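Local structure of glycoside Hydrolase (Bacteroides plebeius, 5T3B) at residues Gln71-Gln76 / Val472-Asp477; Ser111-Pro116 / Tyr121-Ile126; Ser157-His162 / Lys448-Tyr453; Phe385-Phe390 / Leu424-Ala429. The protein is a family 50 glycoside hydrolase from a gut Bacteroides species and probably cleaves glycosidic bonds, in a family known for beta-agarases, though its own substrate is not established. All blocks are in the same frame, centred on the assembly; numbering follows the deposited sequence. Where two conformers were deposited one is given.

Interaction 1 is a surface contact; interactions 2, 3 and 4 are buried. Interaction 1 sets two polar side chains against each other and adds a water bridge. Interaction 2 is a hairpin with one direct backbone bond, a bridging water and an apolar lining. Interactions 3 and 4 have no hydrogen bond between their segments: the first is a sulfur-aromatic contact, the second apolar packing of aliphatic groups and one phenylalanine ring. The contacts adjoin. Helix 472-480 of interaction 1 packs against L427 of interaction 4, and Y473 OH bonds to Y122 N of interaction 2. R124 O of interaction 2 pairs with H162 N of interaction 3. Interactions 2 and 4 both use strands next to strand 432-437.

Interaction 1. Residues Gln71-Gln76 / Val472-Asp477; sequences QQTKTQ and VYNLID
Q72 lies along N474 with the two side-chain amides stacked, their planes 13° apart. The two side chains run past each other in opposite directions. Q72 was modelled in two conformers, and this account holds for one of them. Its chain is extended beyond CG, which carries the amide across to the helix. Q72 OE1 comes to 3.3 Å from N474 CB. N474 has CG between the backbone N and the carbonyl carbon (chi1 69°), so its amide stands out from the helix toward the loop. T73 crosses N474 obliquely and more loosely. No direct hydrogen bond joins the segments. A water takes that place: it accepts from Q72 NE2 at 2.9 Å and donates to N474 O at 2.8 Å. The loop is braced from within. Q71 NE2 donates to T73 O at 2.9 Å in a nearly straight bond (169°), and also reaches D467. K74 NZ donates to Q72 O at 2.9 Å from above the carbonyl plane. T75 then caps helix 76-82 through E78 N. Replacing N474 by an alanine would probably leave the Q72 amide without its flat partner and freer to turn. The contact joins the loop before helix 76-82 to the C-terminal helix. Its chemistry is consistent with a junction at the protein surface, made of flat polar groups and a water rather than apolar packing.

Interaction 2. Residues Ser111-Pro116 / Tyr121-Ile126; sequences SWIVDP and YYVRGI
I113 and Y121 pair within the beta hairpin of strands 111-114 and 120-126, the second of which also runs parallel to strands 163-165 and 432-437. Y121 N donates to I113 O at 2.8 Å, with an N-H...O angle of 163°. The return bond is not made directly. A water sits there instead, accepting from I113 N at 2.9 Å and donating to Y121 O at 2.7 Å. Three apolar contacts line the hairpin. I113 CG2 approaches the Y121 ring at its edge, 4.2 Å from CD2. I113 CG1 meets V123 CG2 at 4.0 Å. I113 can serve both because its CG2 is anti to the backbone N while CG1 lies beside that N. W112 and Y122 cross at about a right angle, and W112 CZ3 comes to the edge of the Y122 ring. Helix 472-480 packs on both of these residues through I476. The polar ends are also held. Y121 OH has its main partner in S163 OG, and it also takes a weak bond from R124 N. The R124 guanidinium grips Y122 O side-on, with NE at 2.9 Å and NH2 at 3.0 Å. Y122 O lies near the guanidinium plane, and the two donors fix the rotation of the group. The double grip probably draws electron density toward Y122 O. R124 has further partners in Y79, G87 and N469. Across this buried hairpin the segments thus combine one direct backbone bond, Y121 N to I113 O, with a water that satisfies I113 N and Y121 O.

Interaction 3. Residues Ser157-His162 / Lys448-Tyr453; sequences SEIGFH and KGMLDY
M450 has CG anti to the backbone N (chi1 -168°), and its chain runs straight on to SD, which reaches the F161 ring. F161 meets it from the other segment with CG beside its own backbone N. The two side chains slide past each other in opposite directions. M450 was modelled in two conformers, and the distances here belong to one. SD lies 3.6 Å from F161 CE2 and 4.6 Å from the ring centroid. It stands 52° off the ring normal, an oblique approach. The bend at chi3 (62°) sets the methyl end of M450 near I159, where CE and CD1 are 4.4 Å apart. I159 is therefore the looser neighbour. M465 of helix 459-469 touches both F161 and M450, and I126 does so from strand 120-126. No hydrogen bond crosses between the segments. G160 sits between the two residues that M450 touches. It has positive phi and ends helix 145-158, with G160 N bonded to S157 O at 3.0 Å. This turn leads the chain into strand 163-165. The arrangement is a Met-aromatic contact set just after a Schellman motif, joining a helix end to the loop before helix 459-469.

Interaction 4. Residues Phe385-Phe390 / Leu424-Ala429; sequences FMVTEF and LGLLEA
L426 on helix 412-427 meets V387 on strand 385-394 with both of its methyl groups. V387 CG2 lies 3.7 Å from L426 CD1 and 3.8 Å from L426 CD2. The branch of the valine thus points into the fork of the leucine. V387 CB adds a 4.0 Å contact to L426 CD1. The side chains cross at about a right angle. L426 is extended toward the strand, with CG anti to the carbonyl carbon and chi2 179°. F385 buries about as much as V387. Its CZ reaches A429 CB at 4.3 Å, approaching obliquely. V387 CG2 also lies in the plane of the F385 ring, at its edge, so one methyl touches both the leucine and the phenylalanine. W376 meets F385 edge-to-face, and W435 of strand 432-437 packs on L426. The strand pairs with strand 432-437 in parallel, and the helix leads toward that strand. This is consistent with the (beta/alpha)8 barrel known for family 50, with the helix packed on the strand layer. No polar atom bonds across the contact. Its chemistry is carbon against carbon in a buried place, so shape and exclusion of water probably hold it.

Interaction 1. Residues Gln71-Gln76 / Val472-Asp477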
loop_
_atom_site.group_PDB
_atom_site.type_symbol
_atom_site.label_atom_id
_atom_site.label_comp_id
_atom_site.label_asym_id
_atom_site.label_seq_id
_atom_site.Cartn_x
_atom_site.Cartn_y
_atom_site.Cartn_z
ATOM N N GLN A 71 12.678 9.745 21.668
ATOM C CA GLN A 71 11.238 9.832 21.364
ATOM C C GLN A 71 10.677 11.146 21.898
ATOM O O GLN A 71 10.789 11.450 23.064
ATOM C CB GLN A 71 10.514 8.631 21.893
ATOM C CG GLN A 71 9.053 8.632 21.588
ATOM C CD GLN A 71 8.349 7.341 21.868
ATOM O OE1 GLN A 71 8.927 6.255 21.870
ATOM N NE2 GLN A 71 7.034 7.464 22.043
ATOM N N GLN A 72 10.038 11.895 21.007
ATOM C CA GLN A 72 9.614 13.236 21.319
ATOM C C GLN A 72 8.193 13.289 21.850
ATOM O O GLN A 72 7.957 13.887 22.905
ATOM C CB GLN A 72 9.824 14.152 20.137
ATOM C CG GLN A 72 11.294 14.288 19.771
ATOM C CD GLN A 72 11.517 15.280 18.663
ATOM O OE1 GLN A 72 10.622 16.034 18.325
ATOM N NE2 GLN A 72 12.717 15.277 18.096
ATOM N N THR A 73 7.248 12.641 21.140
ATOM C CA THR A 73 5.883 12.575 21.542
ATOM C C THR A 73 5.734 11.254 22.279
ATOM O O THR A 73 5.990 10.170 21.725
ATOM C CB THR A 73 4.934 12.604 20.328
ATOM O OG1 THR A 73 5.129 13.861 19.679
ATOM C CG2 THR A 73 3.449 12.385 20.758
ATOM N N LYS A 74 5.293 11.347 23.541
ATOM C CA LYS A 74 5.373 10.238 24.494
ATOM C C LYS A 74 4.027 9.722 25.001
ATOM O O LYS A 74 3.997 8.697 25.687
ATOM C CB LYS A 74 6.297 10.645 25.631
ATOM C CG LYS A 74 7.718 11.151 25.250
ATOM C CD LYS A 74 8.486 11.653 26.489
ATOM C CE LYS A 74 9.776 12.451 26.236
ATOM N NZ LYS A 74 9.644 13.629 25.301
ATOM N N THR A 75 2.937 10.434 24.708
ATOM C CA THR A 75 1.602 10.014 25.165
ATOM C C THR A 75 0.598 10.242 24.052
ATOM O O THR A 75 0.789 11.124 23.146
ATOM C CB THR A 75 1.150 10.806 26.376
ATOM O OG1 THR A 75 0.886 12.177 26.014
ATOM C CG2 THR A 75 2.184 10.723 27.520
ATOM N N GLN A 76 -0.527 9.554 24.176
ATOM C CA GLN A 76 -1.605 9.752 23.247
ATOM C C GLN A 76 -2.137 11.199 23.235
ATOM O O GLN A 76 -2.443 11.711 22.162
ATOM C CB GLN A 76 -2.688 8.673 23.342
ATOM C CG GLN A 76 -3.545 8.769 24.469
ATOM C CD GLN A 76 -4.665 7.786 24.353
ATOM O OE1 GLN A 76 -5.788 8.148 24.576
ATOM N NE2 GLN A 76 -4.345 6.551 24.065
ATOM N N VAL A 472 6.177 10.288 13.466
ATOM C CA VAL A 472 6.639 10.308 12.106
ATOM C C VAL A 472 7.148 11.677 11.647
ATOM O O VAL A 472 8.122 11.772 10.887
ATOM C CB VAL A 472 5.639 9.731 11.081
ATOM C CG1 VAL A 472 5.435 8.252 11.302
ATOM C CG2 VAL A 472 4.302 10.490 11.113
ATOM N N TYR A 473 6.449 12.735 12.048
ATOM C CA TYR A 473 6.812 14.051 11.546
ATOM C C TYR A 473 8.183 14.506 12.090
ATOM O O TYR A 473 9.004 15.058 11.374
ATOM C CB TYR A 473 5.704 15.069 11.851
ATOM C CG TYR A 473 4.369 14.696 11.256
ATOM C CD1 TYR A 473 4.143 14.780 9.888
ATOM C CD2 TYR A 473 3.355 14.163 12.017
ATOM C CE1 TYR A 473 2.913 14.454 9.321
ATOM C CE2 TYR A 473 2.146 13.797 11.483
ATOM C CZ TYR A 473 1.915 13.907 10.114
ATOM O OH TYR A 473 0.740 13.581 9.509
ATOM N N ASN A 474 8.414 14.246 13.382
ATOM C CA ASN A 474 9.713 14.631 13.946
ATOM C C ASN A 474 10.848 13.645 13.588
ATOM O O ASN A 474 12.005 14.039 13.489
ATOM C CB ASN A 474 9.618 14.967 15.400
ATOM C CG ASN A 474 9.332 13.777 16.291
ATOM O OD1 ASN A 474 10.190 12.880 16.442
ATOM N ND2 ASN A 474 8.154 13.727 16.846
ATOM N N LEU A 475 10.487 12.391 13.285
ATOM C CA LEU A 475 11.447 11.468 12.744
ATOM C C LEU A 475 11.916 11.910 11.341
ATOM O O LEU A 475 13.092 11.780 10.998
ATOM C CB LEU A 475 10.894 10.053 12.722
ATOM C CG LEU A 475 11.004 9.359 14.071
ATOM C CD1 LEU A 475 10.037 8.170 14.127
ATOM C CD2 LEU A 475 12.442 8.933 14.381
ATOM N N ILE A 476 10.964 12.312 10.530
ATOM C CA ILE A 476 11.286 12.854 9.213
ATOM C C ILE A 476 12.253 14.030 9.362
ATOM O O ILE A 476 13.181 14.163 8.581
ATOM C CB ILE A 476 10.009 13.145 8.415
ATOM C CG1 ILE A 476 9.440 11.807 7.949
ATOM C CG2 ILE A 476 10.293 14.110 7.253
ATOM C CD1 ILE A 476 8.018 11.931 7.469
ATOM N N ASP A 477 11.966 14.912 10.294
ATOM C CA ASP A 477 12.865 16.064 10.513
ATOM C C ASP A 477 14.274 15.559 10.841
ATOM O O ASP A 477 15.273 16.102 10.344
ATOM C CB ASP A 477 12.380 16.974 11.622
ATOM C CG ASP A 477 11.168 17.767 11.252
ATOM O OD1 ASP A 477 10.906 18.012 10.068
ATOM O OD2 ASP A 477 10.443 18.135 12.204
HETATM O O HOH W 1 13.413 15.662 15.262
#

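Interaction 2. Residues Ser111-Pro116 / Tyr121-Ile126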
loop_
_atom_site.group_PDB
_atom_site.type_symbol
_atom_site.label_atom_id
_atom_site.label_comp_id
_atom_site.label_asym_id
_atom_site.label_seq_id
_atom_site.Cartn_x
_atom_site.Cartn_y
_atom_site.Cartn_z
ATOM N N SER A 111 8.256 14.240 -0.657
ATOM C CA SER A 111 6.870 14.277 -1.041
ATOM C C SER A 111 5.940 14.145 0.192
ATOM O O SER A 111 6.248 13.450 1.131
ATOM C CB SER A 111 6.545 13.136 -2.029
ATOM O OG SER A 111 7.192 13.254 -3.254
ATOM N N TRP A 112 4.765 14.760 0.077
ATOM C CA TRP A 112 3.722 14.646 1.076
ATOM C C TRP A 112 2.385 14.520 0.449
ATOM O O TRP A 112 2.071 15.214 -0.533
ATOM C CB TRP A 112 3.659 15.920 1.922
ATOM C CG TRP A 112 4.814 16.205 2.799
ATOM C CD1 TRP A 112 5.819 17.062 2.479
ATOM C CD2 TRP A 112 5.160 15.635 4.068
ATOM N NE1 TRP A 112 6.722 17.067 3.445
ATOM C CE2 TRP A 112 6.344 16.237 4.459
ATOM C CE3 TRP A 112 4.567 14.728 4.913
ATOM C CZ2 TRP A 112 6.969 15.960 5.667
ATOM C CZ3 TRP A 112 5.193 14.471 6.139
ATOM C CH2 TRP A 112 6.383 15.079 6.472
ATOM N N ILE A 113 1.538 13.663 1.012
ATOM C CA ILE A 113 0.103 13.893 0.854
ATOM C C ILE A 113 -0.271 15.117 1.706
ATOM O O ILE A 113 0.179 15.235 2.831
ATOM C CB ILE A 113 -0.703 12.667 1.302
ATOM C CG1 ILE A 113 -0.374 11.499 0.413
ATOM C CG2 ILE A 113 -2.208 12.982 1.402
ATOM C CD1 ILE A 113 -0.798 11.646 -0.930
ATOM N N VAL A 114 -1.109 15.988 1.114
ATOM C CA VAL A 114 -1.597 17.200 1.803
ATOM C C VAL A 114 -3.103 17.022 1.925
ATOM O O VAL A 114 -3.784 16.608 0.973
ATOM C CB VAL A 114 -1.200 18.449 0.960
ATOM C CG1 VAL A 114 -1.946 19.704 1.304
ATOM C CG2 VAL A 114 0.353 18.554 1.096
ATOM N N ASP A 115 -3.615 17.358 3.116
ATOM C CA ASP A 115 -5.017 17.237 3.410
ATOM C C ASP A 115 -5.846 18.374 2.838
ATOM O O ASP A 115 -5.284 19.314 2.250
ATOM C CB ASP A 115 -5.213 16.986 4.919
ATOM C CG ASP A 115 -5.086 18.212 5.783
ATOM O OD1 ASP A 115 -5.172 19.360 5.337
ATOM O OD2 ASP A 115 -4.912 17.970 7.030
ATOM N N PRO A 116 -7.156 18.292 2.940
ATOM C CA PRO A 116 -7.992 19.356 2.338
ATOM C C PRO A 116 -7.676 20.797 2.790
ATOM O O PRO A 116 -7.996 21.710 2.052
ATOM C CB PRO A 116 -9.378 18.965 2.773
ATOM C CG PRO A 116 -9.344 17.425 2.747
ATOM C CD PRO A 116 -7.987 17.148 3.353
ATOM N N TYR A 121 -0.176 15.226 5.626
ATOM C CA TYR A 121 -0.693 14.014 6.207
ATOM C C TYR A 121 0.233 12.882 5.843
ATOM O O TYR A 121 0.222 12.435 4.683
ATOM C CB TYR A 121 -2.116 13.692 5.711
ATOM C CG TYR A 121 -2.620 12.348 6.161
ATOM C CD1 TYR A 121 -2.537 11.979 7.512
ATOM C CD2 TYR A 121 -3.078 11.413 5.244
ATOM C CE1 TYR A 121 -2.881 10.729 7.940
ATOM C CE2 TYR A 121 -3.449 10.133 5.676
ATOM C CZ TYR A 121 -3.353 9.805 7.012
ATOM O OH TYR A 121 -3.648 8.526 7.457
ATOM N N TYR A 122 0.998 12.377 6.785
ATOM C CA TYR A 122 1.824 11.214 6.576
ATOM C C TYR A 122 0.918 10.012 6.686
ATOM O O TYR A 122 0.288 9.789 7.728
ATOM C CB TYR A 122 3.002 11.160 7.551
ATOM C CG TYR A 122 4.013 10.145 7.097
ATOM C CD1 TYR A 122 4.919 10.432 6.104
ATOM C CD2 TYR A 122 3.980 8.827 7.558
ATOM C CE1 TYR A 122 5.794 9.485 5.628
ATOM C CE2 TYR A 122 4.845 7.869 7.045
ATOM C CZ TYR A 122 5.782 8.207 6.087
ATOM O OH TYR A 122 6.636 7.265 5.602
ATOM N N VAL A 123 0.793 9.224 5.611
ATOM C CA VAL A 123 -0.233 8.190 5.597
ATOM C C VAL A 123 0.131 7.079 6.584
ATOM O O VAL A 123 1.212 6.475 6.482
ATOM C CB VAL A 123 -0.441 7.572 4.201
ATOM C CG1 VAL A 123 -1.513 6.522 4.256
ATOM C CG2 VAL A 123 -0.801 8.670 3.202
ATOM N N ARG A 124 -0.793 6.786 7.524
ATOM C CA ARG A 124 -0.702 5.643 8.435
ATOM C C ARG A 124 -2.063 4.988 8.431
ATOM O O ARG A 124 -2.993 5.475 9.041
ATOM C CB ARG A 124 -0.247 6.100 9.810
ATOM C CG ARG A 124 1.235 6.470 9.881
ATOM C CD ARG A 124 1.522 7.597 10.864
ATOM N NE ARG A 124 0.889 8.822 10.367
ATOM C CZ ARG A 124 0.370 9.793 11.097
ATOM N NH1 ARG A 124 0.620 9.866 12.397
ATOM N NH2 ARG A 124 -0.399 10.689 10.501
ATOM N N GLY A 125 -2.168 3.914 7.633
ATOM C CA GLY A 125 -3.410 3.263 7.408
ATOM C C GLY A 125 -3.477 1.822 7.895
ATOM O O GLY A 125 -2.473 1.216 8.228
ATOM N N ILE A 126 -4.714 1.334 7.896
ATOM C CA ILE A 126 -5.027 -0.045 8.238
ATOM C C ILE A 126 -5.825 -0.659 7.086
ATOM O O ILE A 126 -6.787 -0.043 6.609
ATOM C CB ILE A 126 -5.835 -0.120 9.543
ATOM C CG1 ILE A 126 -5.057 0.437 10.680
ATOM C CG2 ILE A 126 -6.338 -1.553 9.772
ATOM C CD1 ILE A 126 -4.010 -0.420 11.164
HETATM O O HOH W 2 2.476 12.064 3.183
#

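Interaction 3. Residues Ser157-His162 / Lys448-Tyr453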
loop_
_atom_site.group_PDB
_atom_site.type_symbol
_atom_site.label_atom_id
_atom_site.label_comp_id
_atom_site.label_asym_id
_atom_site.label_seq_id
_atom_site.Cartn_x
_atom_site.Cartn_y
_atom_site.Cartn_z
ATOM N N SER A 157 -6.935 6.473 15.965
ATOM C CA SER A 157 -6.248 7.723 16.161
ATOM C C SER A 157 -5.307 7.764 17.340
ATOM O O SER A 157 -4.255 8.402 17.296
ATOM C CB SER A 157 -7.251 8.902 16.237
ATOM O OG SER A 157 -7.955 8.867 17.439
ATOM N N GLU A 158 -5.688 7.087 18.384
ATOM C CA GLU A 158 -4.839 7.037 19.587
ATOM C C GLU A 158 -3.517 6.335 19.350
ATOM O O GLU A 158 -2.557 6.577 20.103
ATOM C CB GLU A 158 -5.598 6.344 20.745
ATOM C CG GLU A 158 -6.737 7.198 21.260
ATOM C CD GLU A 158 -7.727 6.393 22.137
ATOM O OE1 GLU A 158 -7.668 5.103 22.152
ATOM O OE2 GLU A 158 -8.568 7.029 22.782
ATOM N N ILE A 159 -3.474 5.447 18.342
ATOM C CA ILE A 159 -2.294 4.678 17.962
ATOM C C ILE A 159 -1.620 5.382 16.742
ATOM O O ILE A 159 -0.609 4.924 16.246
ATOM C CB ILE A 159 -2.714 3.182 17.575
ATOM C CG1 ILE A 159 -3.356 2.465 18.795
ATOM C CG2 ILE A 159 -1.519 2.298 17.040
ATOM C CD1 ILE A 159 -4.187 1.265 18.297
ATOM N N GLY A 160 -2.151 6.518 16.302
ATOM C CA GLY A 160 -1.597 7.267 15.164
ATOM C C GLY A 160 -1.902 6.696 13.799
ATOM O O GLY A 160 -1.182 7.024 12.846
ATOM N N PHE A 161 -3.000 5.942 13.684
ATOM C CA PHE A 161 -3.543 5.542 12.386
ATOM C C PHE A 161 -4.772 6.397 12.108
ATOM O O PHE A 161 -5.630 6.541 12.968
ATOM C CB PHE A 161 -3.950 4.059 12.385
ATOM C CG PHE A 161 -2.817 3.078 12.404
ATOM C CD1 PHE A 161 -2.054 2.818 11.255
ATOM C CD2 PHE A 161 -2.485 2.384 13.547
ATOM C CE1 PHE A 161 -1.048 1.878 11.279
ATOM C CE2 PHE A 161 -1.517 1.426 13.560
ATOM C CZ PHE A 161 -0.770 1.177 12.421
ATOM N N HIS A 162 -4.906 6.797 10.837
ATOM C CA HIS A 162 -5.979 7.737 10.443
ATOM C C HIS A 162 -6.760 7.383 9.230
ATOM O O HIS A 162 -7.728 8.043 8.902
ATOM C CB HIS A 162 -5.418 9.151 10.334
ATOM C CG HIS A 162 -4.812 9.661 11.617
ATOM N ND1 HIS A 162 -5.569 10.266 12.595
ATOM C CD2 HIS A 162 -3.557 9.568 12.131
ATOM C CE1 HIS A 162 -4.781 10.568 13.606
ATOM N NE2 HIS A 162 -3.569 10.117 13.378
ATOM N N LYS A 448 -2.486 -12.107 11.127
ATOM C CA LYS A 448 -2.281 -10.952 10.242
ATOM C C LYS A 448 -2.759 -9.664 10.850
ATOM O O LYS A 448 -2.507 -8.610 10.318
ATOM C CB LYS A 448 -3.012 -11.187 8.918
ATOM C CG LYS A 448 -2.546 -12.373 8.103
ATOM C CD LYS A 448 -3.426 -12.642 6.892
ATOM C CE LYS A 448 -2.973 -13.835 6.129
ATOM N NZ LYS A 448 -4.051 -14.316 5.156
ATOM N N GLY A 449 -3.413 -9.707 11.997
ATOM C CA GLY A 449 -4.118 -8.534 12.445
ATOM C C GLY A 449 -3.429 -7.675 13.456
ATOM O O GLY A 449 -2.567 -8.132 14.210
ATOM N N MET A 450 -3.856 -6.414 13.506
ATOM C CA MET A 450 -3.578 -5.558 14.651
ATOM C C MET A 450 -4.504 -5.927 15.841
ATOM O O MET A 450 -4.122 -5.723 17.001
ATOM C CB MET A 450 -3.767 -4.085 14.281
ATOM C CG MET A 450 -3.240 -3.100 15.288
ATOM S SD MET A 450 -3.346 -1.363 14.888
ATOM C CE MET A 450 -5.104 -1.113 14.761
ATOM N N LEU A 451 -5.679 -6.490 15.522
ATOM C CA LEU A 451 -6.645 -7.016 16.480
ATOM C C LEU A 451 -6.784 -8.521 16.193
ATOM O O LEU A 451 -6.678 -8.975 15.049
ATOM C CB LEU A 451 -8.005 -6.369 16.366
ATOM C CG LEU A 451 -8.231 -4.997 16.920
ATOM C CD1 LEU A 451 -7.302 -3.947 16.395
ATOM C CD2 LEU A 451 -9.688 -4.599 16.717
ATOM N N ASP A 452 -7.067 -9.277 17.250
ATOM C CA ASP A 452 -7.365 -10.670 17.090
ATOM C C ASP A 452 -8.771 -10.877 16.525
ATOM O O ASP A 452 -9.517 -9.933 16.274
ATOM C CB ASP A 452 -7.064 -11.432 18.356
ATOM C CG ASP A 452 -8.080 -11.321 19.442
ATOM O OD1 ASP A 452 -9.180 -10.790 19.234
ATOM O OD2 ASP A 452 -7.739 -11.854 20.555
ATOM N N TYR A 453 -9.115 -12.154 16.287
ATOM C CA TYR A 453 -10.371 -12.475 15.627
ATOM C C TYR A 453 -11.590 -12.084 16.500
ATOM O O TYR A 453 -12.689 -11.986 15.961
ATOM C CB TYR A 453 -10.366 -13.969 15.310
ATOM C CG TYR A 453 -11.435 -14.395 14.347
ATOM C CD1 TYR A 453 -11.387 -14.039 13.029
ATOM C CD2 TYR A 453 -12.491 -15.187 14.791
ATOM C CE1 TYR A 453 -12.351 -14.445 12.109
ATOM C CE2 TYR A 453 -13.462 -15.577 13.908
ATOM C CZ TYR A 453 -13.406 -15.189 12.578
ATOM O OH TYR A 453 -14.383 -15.572 11.649
#

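Interaction 4. Residues Phe385-Phe390 / Leu424-Ala429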
loop_
_atom_site.group_PDB
_atom_site.type_symbol
_atom_site.label_atom_id
_atom_site.label_comp_id
_atom_site.label_asym_id
_atom_site.label_seq_id
_atom_site.Cartn_x
_atom_site.Cartn_y
_atom_site.Cartn_z
ATOM N N PHE A 385 5.628 7.018 -3.796
ATOM C CA PHE A 385 4.983 5.733 -3.568
ATOM C C PHE A 385 4.464 5.674 -2.123
ATOM O O PHE A 385 4.851 6.468 -1.257
ATOM C CB PHE A 385 5.926 4.547 -3.864
ATOM C CG PHE A 385 6.999 4.318 -2.863
ATOM C CD1 PHE A 385 8.176 5.001 -2.900
ATOM C CD2 PHE A 385 6.831 3.356 -1.888
ATOM C CE1 PHE A 385 9.189 4.780 -2.013
ATOM C CE2 PHE A 385 7.856 3.082 -0.964
ATOM C CZ PHE A 385 9.046 3.809 -1.015
ATOM N N MET A 386 3.586 4.689 -1.914
ATOM C CA MET A 386 3.114 4.341 -0.580
ATOM C C MET A 386 3.193 2.821 -0.461
ATOM O O MET A 386 2.963 2.131 -1.458
ATOM C CB MET A 386 1.702 4.815 -0.302
ATOM C CG MET A 386 0.649 4.259 -1.186
ATOM S SD MET A 386 -0.997 4.966 -0.974
ATOM C CE MET A 386 -1.323 4.459 0.658
ATOM N N VAL A 387 3.438 2.329 0.727
ATOM C CA VAL A 387 3.431 0.885 0.995
ATOM C C VAL A 387 2.038 0.536 1.426
ATOM O O VAL A 387 1.577 0.931 2.503
ATOM C CB VAL A 387 4.502 0.502 1.983
ATOM C CG1 VAL A 387 4.315 -0.983 2.373
ATOM C CG2 VAL A 387 5.871 0.768 1.407
ATOM N N THR A 388 1.353 -0.227 0.616
ATOM C CA THR A 388 -0.046 -0.554 0.868
ATOM C C THR A 388 -0.244 -1.815 1.681
ATOM O O THR A 388 -1.368 -2.046 2.160
ATOM C CB THR A 388 -0.841 -0.607 -0.444
ATOM O OG1 THR A 388 -0.031 -1.146 -1.502
ATOM C CG2 THR A 388 -1.289 0.778 -0.856
ATOM N N GLU A 389 0.783 -2.624 1.842
ATOM C CA GLU A 389 0.678 -3.777 2.726
ATOM C C GLU A 389 2.069 -4.141 3.229
ATOM O O GLU A 389 3.013 -4.167 2.448
ATOM C CB GLU A 389 0.160 -5.052 2.025
ATOM C CG GLU A 389 -1.210 -4.986 1.414
ATOM C CD GLU A 389 -1.686 -6.225 0.755
ATOM O OE1 GLU A 389 -1.124 -7.320 0.935
ATOM O OE2 GLU A 389 -2.730 -6.109 0.020
ATOM N N PHE A 390 2.137 -4.491 4.518
ATOM C CA PHE A 390 3.289 -5.098 5.140
ATOM C C PHE A 390 2.792 -5.595 6.519
ATOM O O PHE A 390 1.836 -5.044 7.053
ATOM C CB PHE A 390 4.475 -4.171 5.268
ATOM C CG PHE A 390 4.334 -3.114 6.323
ATOM C CD1 PHE A 390 3.452 -2.040 6.120
ATOM C CD2 PHE A 390 5.077 -3.134 7.484
ATOM C CE1 PHE A 390 3.279 -1.080 7.107
ATOM C CE2 PHE A 390 4.914 -2.154 8.450
ATOM C CZ PHE A 390 4.015 -1.118 8.285
ATOM N N LEU A 424 10.834 2.616 10.022
ATOM C CA LEU A 424 11.990 3.524 10.015
ATOM C C LEU A 424 12.667 3.514 8.666
ATOM O O LEU A 424 13.116 4.566 8.190
ATOM C CB LEU A 424 12.951 3.198 11.145
ATOM C CG LEU A 424 12.496 3.535 12.545
ATOM C CD1 LEU A 424 13.322 2.858 13.604
ATOM C CD2 LEU A 424 12.477 5.038 12.765
ATOM N N GLY A 425 12.779 2.341 8.066
ATOM C CA GLY A 425 13.329 2.254 6.747
ATOM C C GLY A 425 12.583 3.053 5.715
ATOM O O GLY A 425 13.167 3.678 4.841
ATOM N N LEU A 426 11.240 3.010 5.809
ATOM C CA LEU A 426 10.366 3.765 4.891
ATOM C C LEU A 426 10.471 5.269 5.174
ATOM O O LEU A 426 10.408 6.066 4.230
ATOM C CB LEU A 426 8.954 3.307 5.014
ATOM C CG LEU A 426 8.643 1.909 4.616
ATOM C CD1 LEU A 426 7.192 1.545 4.801
ATOM C CD2 LEU A 426 9.120 1.609 3.182
ATOM N N LEU A 427 10.591 5.672 6.437
ATOM C CA LEU A 427 10.688 7.089 6.788
ATOM C C LEU A 427 11.877 7.737 6.127
ATOM O O LEU A 427 11.859 8.938 5.886
ATOM C CB LEU A 427 10.658 7.291 8.294
ATOM C CG LEU A 427 9.320 7.068 8.962
ATOM C CD1 LEU A 427 9.486 6.912 10.474
ATOM C CD2 LEU A 427 8.314 8.117 8.610
ATOM N N GLU A 428 12.954 6.979 5.913
ATOM C CA GLU A 428 14.114 7.545 5.260
ATOM C C GLU A 428 13.935 7.793 3.769
ATOM O O GLU A 428 14.728 8.536 3.165
ATOM C CB GLU A 428 15.338 6.650 5.476
ATOM C CG GLU A 428 15.762 6.530 6.902
ATOM C CD GLU A 428 17.196 6.095 7.056
ATOM O OE1 GLU A 428 18.121 6.901 6.780
ATOM O OE2 GLU A 428 17.373 4.962 7.464
ATOM N N ALA A 429 12.950 7.176 3.171
ATOM C CA ALA A 429 12.681 7.360 1.757
ATOM C C ALA A 429 11.846 8.619 1.560
ATOM O O ALA A 429 10.634 8.632 1.867
ATOM C CB ALA A 429 11.963 6.147 1.156
#